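Local atomic coordinates of mutual gliding-motility protein MglA (Myxococcus xanthus DK 1622, PDB entry 6H17), a protein that binds and hydrolyses GTP, acting as an intracellular switch that coordinates both forms of gliding motility and sets the direction and speed of movement. Residues 131-143 with 176-190. Sequence-based numbering, arbitrary orientation.
Sequences LNKIPYVIQYNKR and VFDTLKAVAKLVLTE. With GSP (5'-guanosine-diphosphate-monothiophosphate), chain C.
Thr179 OG1 takes a hydrogen bond from Gln139 NE2 at 3.2 Å. The bond is nearly straight (173°) and lies in the amide plane of Gln139. The hydroxyl also bonds Gly175 O, one turn back. Gln139 OE1 is held by Asn28 of helix 25-35, so both ends of the buried amide are used. With CG anti to the backbone N (chi1 -176°), the extended chain of Gln139 carries the amide out to the helix, where it crosses the Thr179 side chain at about a right angle. With an alanine here, the amide is gone, and Asn28 ND2 and Thr179 OG1 would probably each lose this buried partner. Toward the start of the strand the contact is apolar. Val137 CG2 sits 3.8 Å from Val183 CB and also touches Ala182 and Leu186. Pro135 CB packs on Leu186 CB at 3.7 Å and on Val187 CG2, while its CG meets the CG methylene of Glu190 at 4.0 Å. Strand 136-141 and the helix run antiparallel (170°), as expected for the C-terminal helix packed on the central sheet of a small GTPase. The strand ends at the nucleotide, where Asn141 ND2 donates to N7 of the bound GTP analogue at 3.0 Å. An apolar helix-sheet interface thus carries one buried polar link, two residues before the asparagine that reads the guanine.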
ATOM      1  N   LEU A 131      -0.555   6.180 -12.483  1.00 23.92           N
ATOM      2  CA  LEU A 131       0.456   5.827 -11.488  1.00 22.76           C
ATOM      3  C   LEU A 131       1.569   6.867 -11.402  1.00 22.83           C
ATOM      4  O   LEU A 131       2.179   7.040 -10.338  1.00 26.34           O
ATOM      5  CB  LEU A 131       1.056   4.452 -11.802  1.00 22.37           C
ATOM      6  CG  LEU A 131       2.097   3.916 -10.834  1.00 22.17           C
ATOM      7  CD1 LEU A 131       1.538   3.879  -9.417  1.00 19.52           C
ATOM      8  CD2 LEU A 131       2.553   2.537 -11.257  1.00 25.93           C
ATOM      9  N   ASN A 132       1.849   7.564 -12.509  1.00 29.57           N
ATOM     10  CA  ASN A 132       2.940   8.527 -12.531  1.00 32.51           C
ATOM     11  C   ASN A 132       2.654   9.763 -11.691  1.00 28.06           C
ATOM     12  O   ASN A 132       3.592  10.478 -11.327  1.00 40.91           O
ATOM     13  CB  ASN A 132       3.199   9.002 -13.963  1.00 38.40           C
ATOM     14  CG  ASN A 132       3.754   7.916 -14.844  1.00 43.26           C
ATOM     15  OD1 ASN A 132       4.302   6.930 -14.358  1.00 37.13           O
ATOM     16  ND2 ASN A 132       3.627   8.095 -16.154  1.00 52.57           N
ATOM     17  N   LYS A 133       1.391  10.041 -11.400  1.00 25.98           N
ATOM     18  CA  LYS A 133       1.000  11.248 -10.692  1.00 34.61           C
ATOM     19  C   LYS A 133       0.615  11.020  -9.241  1.00 40.91           C
ATOM     20  O   LYS A 133       0.770  11.927  -8.421  1.00 49.01           O
ATOM     21  CB  LYS A 133      -0.198  11.883 -11.403  1.00 40.63           C
ATOM     22  CG  LYS A 133       0.108  12.335 -12.813  1.00 51.54           C
ATOM     23  CD  LYS A 133      -1.039  13.168 -13.350  1.00 54.79           C
ATOM     24  CE  LYS A 133      -1.563  12.642 -14.673  1.00 60.95           C
ATOM     25  NZ  LYS A 133      -1.181  13.539 -15.798  1.00 65.71           N
ATOM     26  N   ILE A 134       0.128   9.834  -8.906  1.00 22.93           N
ATOM     27  CA  ILE A 134      -0.453   9.555  -7.594  1.00 20.31           C
ATOM     28  C   ILE A 134       0.652   9.413  -6.551  1.00 16.48           C
ATOM     29  O   ILE A 134       1.763   8.963  -6.869  1.00 18.91           O
ATOM     30  CB  ILE A 134      -1.341   8.298  -7.688  1.00 21.13           C
ATOM     31  CG1 ILE A 134      -2.288   8.167  -6.497  1.00 30.74           C
ATOM     32  CG2 ILE A 134      -0.495   7.062  -7.803  1.00 20.64           C
ATOM     33  CD1 ILE A 134      -3.232   6.970  -6.611  1.00 40.86           C
ATOM     34  N   PRO A 135       0.403   9.788  -5.298  1.00 15.24           N
ATOM     35  CA  PRO A 135       1.335   9.422  -4.219  1.00 15.85           C
ATOM     36  C   PRO A 135       1.640   7.933  -4.246  1.00 14.20           C
ATOM     37  O   PRO A 135       0.728   7.096  -4.232  1.00 14.13           O
ATOM     38  CB  PRO A 135       0.566   9.822  -2.961  1.00 14.89           C
ATOM     39  CG  PRO A 135      -0.221  11.029  -3.432  1.00 15.39           C
ATOM     40  CD  PRO A 135      -0.691  10.649  -4.798  1.00 14.86           C
ATOM     41  N   TYR A 136       2.933   7.597  -4.283  1.00 14.06           N
ATOM     42  CA  TYR A 136       3.360   6.235  -4.592  1.00 13.64           C
ATOM     43  C   TYR A 136       4.745   5.997  -4.023  1.00 13.90           C
ATOM     44  O   TYR A 136       5.670   6.773  -4.270  1.00 14.21           O
ATOM     45  CB  TYR A 136       3.340   6.039  -6.116  1.00 15.28           C
ATOM     46  CG  TYR A 136       4.017   4.784  -6.608  1.00 14.91           C
ATOM     47  CD1 TYR A 136       3.809   3.578  -5.982  1.00 17.05           C
ATOM     48  CD2 TYR A 136       4.866   4.811  -7.709  1.00 16.84           C
ATOM     49  CE1 TYR A 136       4.439   2.425  -6.403  1.00 19.52           C
ATOM     50  CE2 TYR A 136       5.499   3.652  -8.156  1.00 18.43           C
ATOM     51  CZ  TYR A 136       5.274   2.468  -7.485  1.00 18.11           C
ATOM     52  OH  TYR A 136       5.876   1.286  -7.872  1.00 19.38           O
ATOM     53  N   VAL A 137       4.883   4.919  -3.264  1.00 12.10           N
ATOM     54  CA  VAL A 137       6.143   4.498  -2.656  1.00 11.92           C
ATOM     55  C   VAL A 137       6.317   3.024  -2.946  1.00 12.04           C
ATOM     56  O   VAL A 137       5.338   2.269  -2.971  1.00 12.72           O
ATOM     57  CB  VAL A 137       6.134   4.755  -1.139  1.00 13.67           C
ATOM     58  CG1 VAL A 137       7.377   4.196  -0.451  1.00 20.09           C
ATOM     59  CG2 VAL A 137       5.963   6.259  -0.858  1.00 16.79           C
ATOM     60  N   ILE A 138       7.550   2.607  -3.168  1.00 11.26           N
ATOM     61  CA  ILE A 138       7.867   1.201  -3.408  1.00 11.40           C
ATOM     62  C   ILE A 138       8.681   0.642  -2.247  1.00 10.31           C
ATOM     63  O   ILE A 138       9.593   1.303  -1.723  1.00 12.52           O
ATOM     64  CB  ILE A 138       8.568   0.979  -4.767  1.00 11.94           C
ATOM     65  CG1 ILE A 138       8.649  -0.532  -5.065  1.00 12.21           C
ATOM     66  CG2 ILE A 138       9.926   1.628  -4.827  1.00 13.66           C
ATOM     67  CD1 ILE A 138       8.837  -0.843  -6.565  1.00 14.63           C
ATOM     68  N   GLN A 139       8.355  -0.579  -1.855  1.00 11.22           N
ATOM     69  CA  GLN A 139       9.036  -1.293  -0.788  1.00 10.48           C
ATOM     70  C   GLN A 139       9.674  -2.552  -1.339  1.00 11.10           C
ATOM     71  O   GLN A 139       9.001  -3.360  -1.991  1.00 11.76           O
ATOM     72  CB  GLN A 139       8.029  -1.656   0.297  1.00 10.66           C
ATOM     73  CG  GLN A 139       8.657  -2.330   1.504  1.00 11.51           C
ATOM     74  CD  GLN A 139       7.637  -2.795   2.501  1.00 10.84           C
ATOM     75  OE1 GLN A 139       7.189  -3.939   2.460  1.00 10.97           O
ATOM     76  NE2 GLN A 139       7.252  -1.902   3.419  1.00 11.73           N
ATOM     77  N   TYR A 140      10.959  -2.734  -1.075  1.00 10.40           N
ATOM     78  CA  TYR A 140      11.671  -3.955  -1.442  1.00 11.13           C
ATOM     79  C   TYR A 140      11.680  -4.841  -0.205  1.00 10.15           C
ATOM     80  O   TYR A 140      12.549  -4.715   0.657  1.00 11.12           O
ATOM     81  CB  TYR A 140      13.081  -3.651  -1.929  1.00 13.01           C
ATOM     82  CG  TYR A 140      13.167  -2.604  -3.025  1.00 12.05           C
ATOM     83  CD1 TYR A 140      12.239  -2.552  -4.068  1.00 13.10           C
ATOM     84  CD2 TYR A 140      14.172  -1.648  -3.008  1.00 14.59           C
ATOM     85  CE1 TYR A 140      12.341  -1.580  -5.072  1.00 14.50           C
ATOM     86  CE2 TYR A 140      14.270  -0.684  -3.993  1.00 14.89           C
ATOM     87  CZ  TYR A 140      13.344  -0.663  -5.015  1.00 13.66           C
ATOM     88  OH  TYR A 140      13.414   0.299  -6.015  1.00 16.15           O
ATOM     89  N   ASN A 141      10.695  -5.726  -0.115  1.00 11.16           N
ATOM     90  CA  ASN A 141      10.491  -6.544   1.073  1.00 11.07           C
ATOM     91  C   ASN A 141      11.278  -7.844   0.970  1.00 10.64           C
ATOM     92  O   ASN A 141      11.797  -8.224  -0.084  1.00 11.31           O
ATOM     93  CB  ASN A 141       8.991  -6.793   1.276  1.00 10.75           C
ATOM     94  CG  ASN A 141       8.666  -7.363   2.624  1.00 10.93           C
ATOM     95  OD1 ASN A 141       9.287  -7.000   3.633  1.00 11.23           O
ATOM     96  ND2 ASN A 141       7.710  -8.276   2.666  1.00 10.58           N
ATOM     97  N   LYS A 142      11.374  -8.528   2.098  1.00 10.56           N
ATOM     98  CA  LYS A 142      12.092  -9.811   2.205  1.00 10.71           C
ATOM     99  C   LYS A 142      13.601  -9.653   2.001  1.00 11.59           C
ATOM    100  O   LYS A 142      14.268 -10.537   1.459  1.00 11.82           O
ATOM    101  CB  LYS A 142      11.510 -10.921   1.324  1.00 11.18           C
ATOM    102  CG  LYS A 142       9.981 -10.985   1.353  1.00 11.52           C
ATOM    103  CD  LYS A 142       9.457 -12.372   1.030  1.00 11.86           C
ATOM    104  CE  LYS A 142       7.940 -12.384   1.033  1.00 11.52           C
ATOM    105  NZ  LYS A 142       7.422 -13.681   0.484  1.00 13.47           N
ATOM    106  N   ARG A 143      14.168  -8.563   2.534  1.00 10.80           N
ATOM    107  CA  ARG A 143      15.606  -8.345   2.431  1.00 11.82           C
ATOM    108  C   ARG A 143      16.409  -9.358   3.227  1.00 12.44           C
ATOM    109  O   ARG A 143      17.618  -9.470   3.010  1.00 13.89           O
ATOM    110  CB  ARG A 143      15.994  -6.938   2.902  1.00 13.05           C
ATOM    111  CG  ARG A 143      15.332  -5.794   2.152  1.00 13.38           C
ATOM    112  CD  ARG A 143      15.498  -5.880   0.652  1.00 13.34           C
ATOM    113  NE  ARG A 143      16.894  -6.087   0.293  1.00 13.78           N
ATOM    114  CZ  ARG A 143      17.312  -6.570  -0.868  1.00 12.82           C
ATOM    115  NH1 ARG A 143      16.451  -6.848  -1.822  1.00 12.90           N
ATOM    116  NH2 ARG A 143      18.607  -6.737  -1.090  1.00 15.77           N
ATOM    117  N   VAL A 176       8.978  -0.747   7.749  1.00 11.36           N
ATOM    118  CA  VAL A 176       7.522  -0.723   7.639  1.00 10.63           C
ATOM    119  C   VAL A 176       6.949   0.659   7.947  1.00 10.76           C
ATOM    120  O   VAL A 176       6.144   1.204   7.172  1.00 11.28           O
ATOM    121  CB  VAL A 176       6.906  -1.824   8.520  1.00 10.39           C
ATOM    122  CG1 VAL A 176       5.382  -1.696   8.608  1.00 11.73           C
ATOM    123  CG2 VAL A 176       7.296  -3.196   8.016  1.00 11.74           C
ATOM    124  N   PHE A 177       7.301   1.238   9.089  1.00 11.73           N
ATOM    125  CA  PHE A 177       6.795   2.568   9.389  1.00 11.60           C
ATOM    126  C   PHE A 177       7.378   3.625   8.459  1.00 11.65           C
ATOM    127  O   PHE A 177       6.668   4.588   8.114  1.00 12.74           O
ATOM    128  CB  PHE A 177       7.013   2.942  10.868  1.00 11.81           C
ATOM    129  CG  PHE A 177       6.022   2.327  11.800  1.00 13.37           C
ATOM    130  CD1 PHE A 177       4.688   2.665  11.728  1.00 16.42           C
ATOM    131  CD2 PHE A 177       6.422   1.435  12.772  1.00 17.81           C
ATOM    132  CE1 PHE A 177       3.762   2.109  12.605  1.00 18.40           C
ATOM    133  CE2 PHE A 177       5.502   0.875  13.648  1.00 20.07           C
ATOM    134  CZ  PHE A 177       4.163   1.210  13.538  1.00 17.75           C
ATOM    135  N   ASP A 178       8.627   3.495   8.039  1.00 12.11           N
ATOM    136  CA  ASP A 178       9.168   4.483   7.104  1.00 12.21           C
ATOM    137  C   ASP A 178       8.378   4.497   5.801  1.00 12.53           C
ATOM    138  O   ASP A 178       8.111   5.562   5.229  1.00 13.25           O
ATOM    139  CB  ASP A 178      10.640   4.223   6.801  1.00 13.57           C
ATOM    140  CG  ASP A 178      11.562   4.655   7.916  1.00 14.95           C
ATOM    141  OD1 ASP A 178      11.110   5.308   8.889  1.00 16.83           O
ATOM    142  OD2 ASP A 178      12.765   4.352   7.788  1.00 18.23           O
ATOM    143  N   THR A 179       8.018   3.318   5.297  1.00 12.38           N
ATOM    144  CA  THR A 179       7.232   3.227   4.066  1.00 11.93           C
ATOM    145  C   THR A 179       5.889   3.917   4.245  1.00 12.67           C
ATOM    146  O   THR A 179       5.470   4.726   3.403  1.00 12.55           O
ATOM    147  CB  THR A 179       7.014   1.756   3.708  1.00 10.44           C
ATOM    148  OG1 THR A 179       8.251   1.091   3.437  1.00 11.33           O
ATOM    149  CG2 THR A 179       6.131   1.577   2.485  1.00 13.99           C
ATOM    150  N   LEU A 180       5.184   3.581   5.329  1.00 11.88           N
ATOM    151  CA  LEU A 180       3.867   4.150   5.588  1.00 11.97           C
ATOM    152  C   LEU A 180       3.943   5.664   5.742  1.00 13.28           C
ATOM    153  O   LEU A 180       3.124   6.398   5.171  1.00 13.68           O
ATOM    154  CB  LEU A 180       3.294   3.519   6.851  1.00 13.32           C
ATOM    155  CG  LEU A 180       1.968   4.131   7.356  1.00 13.15           C
ATOM    156  CD1 LEU A 180       0.855   3.894   6.341  1.00 16.09           C
ATOM    157  CD2 LEU A 180       1.587   3.541   8.717  1.00 16.88           C
ATOM    158  N   LYS A 181       4.881   6.144   6.548  1.00 13.55           N
ATOM    159  CA  LYS A 181       4.960   7.577   6.797  1.00 13.83           C
ATOM    160  C   LYS A 181       5.274   8.324   5.520  1.00 12.67           C
ATOM    161  O   LYS A 181       4.794   9.446   5.323  1.00 14.41           O
ATOM    162  CB  LYS A 181       5.986   7.862   7.891  1.00 17.96           C
ATOM    163  CG  LYS A 181       5.507   7.434   9.264  1.00 21.78           C
ATOM    164  CD  LYS A 181       6.627   7.366  10.289  1.00 31.97           C
ATOM    165  CE  LYS A 181       6.074   7.189  11.702  1.00 47.85           C
ATOM    166  NZ  LYS A 181       4.579   7.087  11.753  1.00 58.32           N
ATOM    167  N   ALA A 182       6.072   7.736   4.636  1.00 12.49           N
ATOM    168  CA  ALA A 182       6.409   8.404   3.380  1.00 13.50           C
ATOM    169  C   ALA A 182       5.168   8.588   2.508  1.00 14.28           C
ATOM    170  O   ALA A 182       4.915   9.679   1.991  1.00 14.89           O
ATOM    171  CB  ALA A 182       7.503   7.637   2.632  1.00 15.33           C
ATOM    172  N   VAL A 183       4.382   7.538   2.329  1.00 13.12           N
ATOM    173  CA  VAL A 183       3.207   7.677   1.471  1.00 13.07           C
ATOM    174  C   VAL A 183       2.155   8.572   2.122  1.00 13.10           C
ATOM    175  O   VAL A 183       1.489   9.356   1.438  1.00 13.08           O
ATOM    176  CB  VAL A 183       2.650   6.313   1.032  1.00 13.91           C
ATOM    177  CG1 VAL A 183       1.921   5.620   2.158  1.00 15.23           C
ATOM    178  CG2 VAL A 183       1.730   6.507  -0.192  1.00 14.86           C
ATOM    179  N   ALA A 184       2.002   8.488   3.445  1.00 12.47           N
ATOM    180  CA  ALA A 184       1.012   9.319   4.124  1.00 13.69           C
ATOM    181  C   ALA A 184       1.353  10.793   3.998  1.00 14.40           C
ATOM    182  O   ALA A 184       0.461  11.627   3.782  1.00 15.15           O
ATOM    183  CB  ALA A 184       0.886   8.930   5.597  1.00 14.14           C
ATOM    184  N   LYS A 185       2.641  11.138   4.087  1.00 14.40           N
ATOM    185  CA  LYS A 185       3.050  12.529   3.916  1.00 15.83           C
ATOM    186  C   LYS A 185       2.762  13.016   2.498  1.00 15.41           C
ATOM    187  O   LYS A 185       2.305  14.148   2.310  1.00 16.25           O
ATOM    188  CB  LYS A 185       4.526  12.676   4.271  1.00 18.27           C
ATOM    189  CG  LYS A 185       5.067  14.092   4.155  1.00 29.74           C
ATOM    190  CD  LYS A 185       6.488  14.176   4.693  1.00 43.49           C
ATOM    191  CE  LYS A 185       6.987  15.611   4.666  1.00 48.69           C
ATOM    192  NZ  LYS A 185       8.446  15.711   4.946  1.00 52.26           N
ATOM    193  N   LEU A 186       3.019  12.183   1.482  1.00 14.91           N
ATOM    194  CA  LEU A 186       2.701  12.571   0.113  1.00 15.31           C
ATOM    195  C   LEU A 186       1.206  12.816  -0.063  1.00 14.93           C
ATOM    196  O   LEU A 186       0.804  13.766  -0.743  1.00 16.29           O
ATOM    197  CB  LEU A 186       3.174  11.496  -0.864  1.00 16.08           C
ATOM    198  CG  LEU A 186       4.686  11.348  -0.982  1.00 16.68           C
ATOM    199  CD1 LEU A 186       5.016  10.133  -1.863  1.00 19.85           C
ATOM    200  CD2 LEU A 186       5.343  12.595  -1.524  1.00 21.62           C
ATOM    201  N   VAL A 187       0.367  11.965   0.535  1.00 14.54           N
ATOM    202  CA  VAL A 187      -1.081  12.143   0.448  1.00 15.23           C
ATOM    203  C   VAL A 187      -1.499  13.441   1.125  1.00 16.66           C
ATOM    204  O   VAL A 187      -2.314  14.201   0.591  1.00 18.53           O
ATOM    205  CB  VAL A 187      -1.795  10.916   1.049  1.00 15.30           C
ATOM    206  CG1 VAL A 187      -3.271  11.211   1.256  1.00 17.94           C
ATOM    207  CG2 VAL A 187      -1.594   9.700   0.154  1.00 16.00           C
ATOM    208  N   LEU A 188      -0.963  13.714   2.316  1.00 16.12           N
ATOM    209  CA  LEU A 188      -1.322  14.947   3.016  1.00 16.57           C
ATOM    210  C   LEU A 188      -0.908  16.178   2.224  1.00 19.07           C
ATOM    211  O   LEU A 188      -1.638  17.177   2.193  1.00 21.20           O
ATOM    212  CB  LEU A 188      -0.684  14.958   4.401  1.00 19.23           C
ATOM    213  CG  LEU A 188      -1.328  14.052   5.443  1.00 25.11           C
ATOM    214  CD1 LEU A 188      -0.392  13.946   6.642  1.00 34.28           C
ATOM    215  CD2 LEU A 188      -2.678  14.555   5.893  1.00 31.38           C
ATOM    216  N   THR A 189       0.277  16.148   1.616  1.00 17.71           N
ATOM    217  CA  THR A 189       0.720  17.287   0.816  1.00 20.87           C
ATOM    218  C   THR A 189      -0.265  17.560  -0.312  1.00 25.58           C
ATOM    219  O   THR A 189      -0.581  18.725  -0.602  1.00 25.53           O
ATOM    220  CB  THR A 189       2.128  17.022   0.287  1.00 21.22           C
ATOM    221  OG1 THR A 189       3.045  16.977   1.385  1.00 24.66           O
ATOM    222  CG2 THR A 189       2.555  18.113  -0.691  1.00 26.48           C
ATOM    223  N   GLU A 190      -0.782  16.503  -0.947  1.00 22.99           N
ATOM    224  CA  GLU A 190      -1.761  16.694  -2.015  1.00 25.50           C
ATOM    225  C   GLU A 190      -3.061  17.280  -1.475  1.00 30.46           C
ATOM    226  O   GLU A 190      -3.638  18.188  -2.087  1.00 32.38           O
ATOM    227  CB  GLU A 190      -2.020  15.382  -2.753  1.00 30.62           C
ATOM    228  CG  GLU A 190      -0.859  14.923  -3.621  1.00 32.80           C
ATOM    229  CD  GLU A 190      -0.318  16.029  -4.513  1.00 46.67           C
ATOM    230  OE1 GLU A 190      -1.106  16.580  -5.310  1.00 47.15           O
ATOM    231  OE2 GLU A 190       0.884  16.366  -4.397  1.00 42.48           O
TER
HETATM  232  PG  GSP C 302      -1.687 -12.241  -0.661  1.00 12.13           P
HETATM  233  O3B GSP C 302      -0.227 -12.121   0.109  1.00 11.42           O
HETATM  234  S1G GSP C 302      -1.752 -13.982  -1.357  1.00 14.65           S
HETATM  235  O2G GSP C 302      -2.745 -11.903   0.409  1.00 14.69           O
HETATM  236  O3G GSP C 302      -1.668 -11.146  -1.732  1.00 13.52           O
HETATM  237  PB  GSP C 302       0.394 -10.999   1.040  1.00 11.11           P
HETATM  238  O1B GSP C 302       1.161 -10.023   0.229  1.00 10.39           O
HETATM  239  O2B GSP C 302      -0.636 -10.434   1.942  1.00 11.13           O
HETATM  240  PA  GSP C 302       1.617 -12.059   3.441  1.00 12.17           P
HETATM  241  O1A GSP C 302       1.849 -10.775   4.084  1.00 12.44           O
HETATM  242  O2A GSP C 302       0.525 -12.897   3.945  1.00 14.33           O
HETATM  243  O3A GSP C 302       1.465 -11.874   1.869  1.00 11.27           O
HETATM  244  O5' GSP C 302       3.012 -12.833   3.487  1.00 12.22           O
HETATM  245  C5' GSP C 302       3.146 -14.107   2.879  1.00 13.11           C
HETATM  246  C4' GSP C 302       4.242 -14.910   3.568  1.00 14.77           C
HETATM  247  O4' GSP C 302       5.504 -14.228   3.419  1.00 14.17           O
HETATM  248  C3' GSP C 302       4.001 -15.049   5.048  1.00 14.90           C
HETATM  249  O3' GSP C 302       4.397 -16.342   5.474  1.00 23.55           O
HETATM  250  C2' GSP C 302       4.898 -14.002   5.706  1.00 15.24           C
HETATM  251  O2' GSP C 302       5.313 -14.292   7.008  1.00 16.83           O
HETATM  252  C1' GSP C 302       6.061 -13.997   4.703  1.00 12.82           C
HETATM  253  N9  GSP C 302       6.829 -12.760   4.681  1.00 12.11           N
HETATM  254  C8  GSP C 302       6.317 -11.508   4.535  1.00 11.63           C
HETATM  255  N7  GSP C 302       7.318 -10.604   4.563  1.00 11.28           N
HETATM  256  C5  GSP C 302       8.484 -11.304   4.730  1.00 10.46           C
HETATM  257  C6  GSP C 302       9.815 -10.911   4.846  1.00 11.70           C
HETATM  258  O6  GSP C 302      10.229  -9.727   4.796  1.00 11.84           O
HETATM  259  N1  GSP C 302      10.720 -11.909   5.028  1.00 10.71           N
HETATM  260  C2  GSP C 302      10.369 -13.235   5.077  1.00 11.78           C
HETATM  261  N2  GSP C 302      11.316 -14.142   5.239  1.00 12.55           N
HETATM  262  N3  GSP C 302       9.083 -13.641   4.974  1.00 11.81           N
HETATM  263  C4  GSP C 302       8.180 -12.656   4.809  1.00 11.48           C